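Local coordinates for hypothetical protein TT0907 (Thermus thermophilus, PDB 1WDI) that probably transfers and isomerises the ribose of S-adenosylmethionine onto the 7-aminomethyl-7-deazaguanine of a tRNA, giving epoxyqueuosine in the queuosine pathway, at residues 55-66 against 201-212. Sequence-based numbering, arbitrary orientation.
Sequences GDVLVFNESKVI and GVELRFLTLHVG
Val-57 to Val-65 and Glu-203 to Val-211 pair as parallel strands, in unbroken register from Val-57 beside Glu-203 to Val-65 beside Val-211, and twist across each other at 34°. Leu-58, Phe-60, Glu-62 and Lys-64 each donate to and accept from odd-numbered residues of 203-211, the parallel-strand pattern: Leu-58 N gives to Glu-203 O, Arg-205 N to Leu-58 O (2.8 Å). One rung keeps the pattern but is slack, Leu-209 N to Glu-62 O, a weak bond of 3.5 Å. On the face carrying Leu-58 and Leu-204, the rings of Phe-60 and Phe-206 form an offset stack, planes at 14° and centroids 4.9 Å apart. CG is anti to the carbonyl carbon in both, and their nearly equal torsions turn the rings alike; Phe-60 CD1 sits over a face of Phe-206 near its rim. Leu-204 CD2 reaches the edge of the Phe-60 ring at CE1 (3.9 Å). Helix 191-199 packs on the start of this face, Leu-194 on Phe-60 and Leu-197 on Leu-58, and its C-terminal Schellman turn at Gly-201 leads directly into strand 203-211. Strand 253-256 bonds to the other edge of 57-65 at Val-57 and Val-59, making it an inner strand of a mixed sheet there. Farther along the face of the phenylalanines, Thr-208 CG2 presses on Lys-64 CB at a tight 3.3 Å, and Ile-66 CD1 lies over one face of the His-210 ring, 3.4 Å from CG. On the reverse face, Arg-205 grips Glu-203 OE1 side-on within its own strand, NE (2.8 Å) at the anti lone pair and NH2 from above the carboxylate plane, while OE2 bridges to Arg-251. Val-57 packs against both side chains, CG1 touching Arg-205 CG at 3.7 Å.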
loop_
_atom_site.group_PDB
_atom_site.type_symbol
_atom_site.label_atom_id
_atom_site.label_comp_id
_atom_site.label_asym_id
_atom_site.label_seq_id
_atom_site.Cartn_x
_atom_site.Cartn_y
_atom_site.Cartn_z
ATOM N N GLY A 55 -0.654 -4.407 23.962
ATOM C CA GLY A 55 -1.268 -5.622 23.465
ATOM C C GLY A 55 -1.867 -5.411 22.089
ATOM O O GLY A 55 -2.067 -6.373 21.355
ATOM N N ASP A 56 -2.174 -4.162 21.738
ATOM C CA ASP A 56 -2.709 -3.887 20.409
ATOM C C ASP A 56 -1.648 -4.343 19.415
ATOM O O ASP A 56 -0.450 -4.235 19.680
ATOM C CB ASP A 56 -2.952 -2.389 20.189
ATOM C CG ASP A 56 -4.270 -1.906 20.768
ATOM O OD1 ASP A 56 -5.166 -2.735 21.028
ATOM O OD2 ASP A 56 -4.413 -0.680 20.939
ATOM N N VAL A 57 -2.087 -4.869 18.282
ATOM C CA VAL A 57 -1.158 -5.303 17.254
ATOM C C VAL A 57 -1.337 -4.377 16.059
ATOM O O VAL A 57 -2.375 -4.395 15.391
ATOM C CB VAL A 57 -1.423 -6.753 16.807
ATOM C CG1 VAL A 57 -0.426 -7.145 15.722
ATOM C CG2 VAL A 57 -1.307 -7.690 17.994
ATOM N N LEU A 58 -0.320 -3.564 15.809
ATOM C CA LEU A 58 -0.333 -2.614 14.707
ATOM C C LEU A 58 0.367 -3.273 13.515
ATOM O O LEU A 58 1.549 -3.614 13.587
ATOM C CB LEU A 58 0.399 -1.343 15.141
ATOM C CG LEU A 58 0.072 0.024 14.537
ATOM C CD1 LEU A 58 -1.426 0.277 14.557
ATOM C CD2 LEU A 58 0.798 1.097 15.343
ATOM N N VAL A 59 -0.375 -3.462 12.430
ATOM C CA VAL A 59 0.163 -4.100 11.233
ATOM C C VAL A 59 0.320 -3.096 10.087
ATOM O O VAL A 59 -0.646 -2.431 9.692
ATOM C CB VAL A 59 -0.756 -5.270 10.773
ATOM C CG1 VAL A 59 -0.130 -6.010 9.600
ATOM C CG2 VAL A 59 -0.982 -6.233 11.925
ATOM N N PHE A 60 1.545 -3.001 9.570
ATOM C CA PHE A 60 1.890 -2.100 8.473
ATOM C C PHE A 60 2.260 -2.908 7.243
ATOM O O PHE A 60 2.409 -4.129 7.297
ATOM C CB PHE A 60 3.141 -1.262 8.782
ATOM C CG PHE A 60 3.072 -0.474 10.056
ATOM C CD1 PHE A 60 3.225 -1.100 11.290
ATOM C CD2 PHE A 60 2.920 0.905 10.017
ATOM C CE1 PHE A 60 3.231 -0.353 12.470
ATOM C CE2 PHE A 60 2.922 1.662 11.198
ATOM C CZ PHE A 60 3.080 1.028 12.420
ATOM N N ASN A 61 2.445 -2.206 6.136
ATOM C CA ASN A 61 2.878 -2.857 4.918
ATOM C C ASN A 61 4.184 -2.186 4.506
ATOM O O ASN A 61 4.319 -0.966 4.582
ATOM C CB ASN A 61 1.826 -2.711 3.812
ATOM C CG ASN A 61 2.088 -1.530 2.902
ATOM O OD1 ASN A 61 3.008 -1.555 2.082
ATOM N ND2 ASN A 61 1.277 -0.484 3.041
ATOM N N GLU A 62 5.163 -2.987 4.117
ATOM C CA GLU A 62 6.428 -2.443 3.647
ATOM C C GLU A 62 6.606 -3.016 2.254
ATOM O O GLU A 62 6.668 -4.230 2.081
ATOM C CB GLU A 62 7.595 -2.852 4.553
ATOM C CG GLU A 62 7.666 -4.327 4.904
ATOM C CD GLU A 62 8.940 -4.683 5.652
ATOM O OE1 GLU A 62 9.354 -3.903 6.540
ATOM O OE2 GLU A 62 9.525 -5.744 5.360
ATOM N N SER A 63 6.655 -2.135 1.263
ATOM C CA SER A 63 6.806 -2.558 -0.121
ATOM C C SER A 63 8.148 -3.219 -0.391
ATOM O O SER A 63 9.190 -2.745 0.061
ATOM C CB SER A 63 6.630 -1.361 -1.059
ATOM O OG SER A 63 5.299 -0.876 -1.019
ATOM N N LYS A 64 8.107 -4.326 -1.123
ATOM C CA LYS A 64 9.315 -5.052 -1.490
ATOM C C LYS A 64 9.335 -5.132 -3.009
ATOM O O LYS A 64 8.386 -5.619 -3.632
ATOM C CB LYS A 64 9.305 -6.459 -0.895
ATOM C CG LYS A 64 10.508 -7.306 -1.274
ATOM C CD LYS A 64 10.373 -8.715 -0.719
ATOM C CE LYS A 64 11.556 -9.587 -1.106
ATOM N NZ LYS A 64 11.422 -10.964 -0.547
ATOM N N VAL A 65 10.414 -4.641 -3.605
ATOM C CA VAL A 65 10.534 -4.650 -5.050
ATOM C C VAL A 65 10.914 -6.021 -5.583
ATOM O O VAL A 65 11.790 -6.696 -5.041
ATOM C CB VAL A 65 11.583 -3.618 -5.529
ATOM C CG1 VAL A 65 11.712 -3.665 -7.046
ATOM C CG2 VAL A 65 11.176 -2.221 -5.078
ATOM N N ILE A 66 10.229 -6.432 -6.642
ATOM C CA ILE A 66 10.500 -7.704 -7.292
ATOM C C ILE A 66 11.033 -7.380 -8.687
ATOM O O ILE A 66 10.270 -7.032 -9.586
ATOM C CB ILE A 66 9.221 -8.564 -7.407
ATOM C CG1 ILE A 66 8.773 -9.010 -6.011
ATOM C CG2 ILE A 66 9.477 -9.774 -8.301
ATOM C CD1 ILE A 66 7.565 -9.920 -6.014
ATOM N N GLY A 201 4.086 -0.901 24.715
ATOM C CA GLY A 201 3.697 -2.279 24.463
ATOM C C GLY A 201 2.843 -2.560 23.239
ATOM O O GLY A 201 2.177 -3.590 23.185
ATOM N N VAL A 202 2.852 -1.665 22.259
ATOM C CA VAL A 202 2.075 -1.885 21.044
ATOM C C VAL A 202 2.939 -2.664 20.063
ATOM O O VAL A 202 4.053 -2.258 19.745
ATOM C CB VAL A 202 1.633 -0.549 20.389
ATOM C CG1 VAL A 202 1.020 -0.814 19.013
ATOM C CG2 VAL A 202 0.607 0.142 21.283
ATOM N N GLU A 203 2.428 -3.794 19.596
ATOM C CA GLU A 203 3.183 -4.603 18.656
ATOM C C GLU A 203 3.248 -3.899 17.314
ATOM O O GLU A 203 2.272 -3.289 16.873
ATOM C CB GLU A 203 2.530 -5.977 18.488
ATOM C CG GLU A 203 2.554 -6.828 19.735
ATOM C CD GLU A 203 2.115 -8.254 19.473
ATOM O OE1 GLU A 203 2.402 -8.766 18.371
ATOM O OE2 GLU A 203 1.503 -8.867 20.372
ATOM N N LEU A 204 4.408 -3.976 16.676
ATOM C CA LEU A 204 4.609 -3.361 15.375
ATOM C C LEU A 204 4.951 -4.503 14.423
ATOM O O LEU A 204 6.065 -5.026 14.446
ATOM C CB LEU A 204 5.756 -2.347 15.451
ATOM C CG LEU A 204 5.604 -1.245 16.515
ATOM C CD1 LEU A 204 6.841 -0.358 16.501
ATOM C CD2 LEU A 204 4.353 -0.404 16.246
ATOM N N ARG A 205 3.981 -4.903 13.605
ATOM C CA ARG A 205 4.173 -6.013 12.670
ATOM C C ARG A 205 4.107 -5.546 11.221
ATOM O O ARG A 205 3.290 -4.687 10.880
ATOM C CB ARG A 205 3.102 -7.078 12.910
ATOM C CG ARG A 205 3.003 -7.561 14.346
ATOM C CD ARG A 205 4.227 -8.367 14.765
ATOM N NE ARG A 205 4.064 -8.901 16.111
ATOM C CZ ARG A 205 4.860 -9.814 16.653
ATOM N NH1 ARG A 205 5.883 -10.298 15.959
ATOM N NH2 ARG A 205 4.628 -10.245 17.884
ATOM N N PHE A 206 4.951 -6.126 10.367
ATOM C CA PHE A 206 4.985 -5.735 8.962
ATOM C C PHE A 206 4.781 -6.874 7.956
ATOM O O PHE A 206 5.489 -7.889 7.991
ATOM C CB PHE A 206 6.321 -5.050 8.637
ATOM C CG PHE A 206 6.602 -3.817 9.461
ATOM C CD1 PHE A 206 6.934 -3.919 10.811
ATOM C CD2 PHE A 206 6.551 -2.555 8.881
ATOM C CE1 PHE A 206 7.212 -2.782 11.568
ATOM C CE2 PHE A 206 6.827 -1.408 9.629
ATOM C CZ PHE A 206 7.158 -1.522 10.976
ATOM N N LEU A 207 3.807 -6.713 7.063
ATOM C CA LEU A 207 3.599 -7.706 6.016
ATOM C C LEU A 207 4.198 -7.073 4.760
ATOM O O LEU A 207 4.530 -5.880 4.756
ATOM C CB LEU A 207 2.113 -8.036 5.824
ATOM C CG LEU A 207 1.072 -6.930 5.632
ATOM C CD1 LEU A 207 1.149 -6.355 4.227
ATOM C CD2 LEU A 207 -0.303 -7.526 5.884
ATOM N N THR A 208 4.330 -7.856 3.699
ATOM C CA THR A 208 4.946 -7.358 2.477
ATOM C C THR A 208 4.041 -7.207 1.261
ATOM O O THR A 208 3.306 -8.121 0.904
ATOM C CB THR A 208 6.114 -8.278 2.057
ATOM O OG1 THR A 208 6.993 -8.482 3.170
ATOM C CG2 THR A 208 6.887 -7.664 0.915
ATOM N N LEU A 209 4.109 -6.044 0.625
ATOM C CA LEU A 209 3.355 -5.798 -0.595
ATOM C C LEU A 209 4.390 -5.931 -1.714
ATOM O O LEU A 209 5.402 -5.233 -1.703
ATOM C CB LEU A 209 2.771 -4.380 -0.616
ATOM C CG LEU A 209 2.156 -3.976 -1.962
ATOM C CD1 LEU A 209 0.961 -4.872 -2.268
ATOM C CD2 LEU A 209 1.734 -2.517 -1.937
ATOM N N HIS A 210 4.162 -6.836 -2.659
ATOM C CA HIS A 210 5.110 -7.004 -3.760
ATOM C C HIS A 210 4.867 -5.958 -4.841
ATOM O O HIS A 210 3.741 -5.789 -5.299
ATOM C CB HIS A 210 4.990 -8.401 -4.384
ATOM C CG HIS A 210 5.368 -9.515 -3.459
ATOM N ND1 HIS A 210 6.495 -9.477 -2.669
ATOM C CD2 HIS A 210 4.785 -10.714 -3.226
ATOM C CE1 HIS A 210 6.594 -10.605 -1.989
ATOM N NE2 HIS A 210 5.568 -11.373 -2.309
ATOM N N VAL A 211 5.922 -5.251 -5.232
ATOM C CA VAL A 211 5.824 -4.235 -6.277
ATOM C C VAL A 211 7.012 -4.387 -7.216
ATOM O O VAL A 211 7.920 -5.174 -6.956
ATOM C CB VAL A 211 5.856 -2.795 -5.702
ATOM C CG1 VAL A 211 4.797 -2.635 -4.618
ATOM C CG2 VAL A 211 7.246 -2.473 -5.167
ATOM N N GLY A 212 7.005 -3.630 -8.306
ATOM C CA GLY A 212 8.108 -3.699 -9.248
ATOM C C GLY A 212 7.805 -4.487 -10.506
ATOM O O GLY A 212 6.780 -5.161 -10.587
#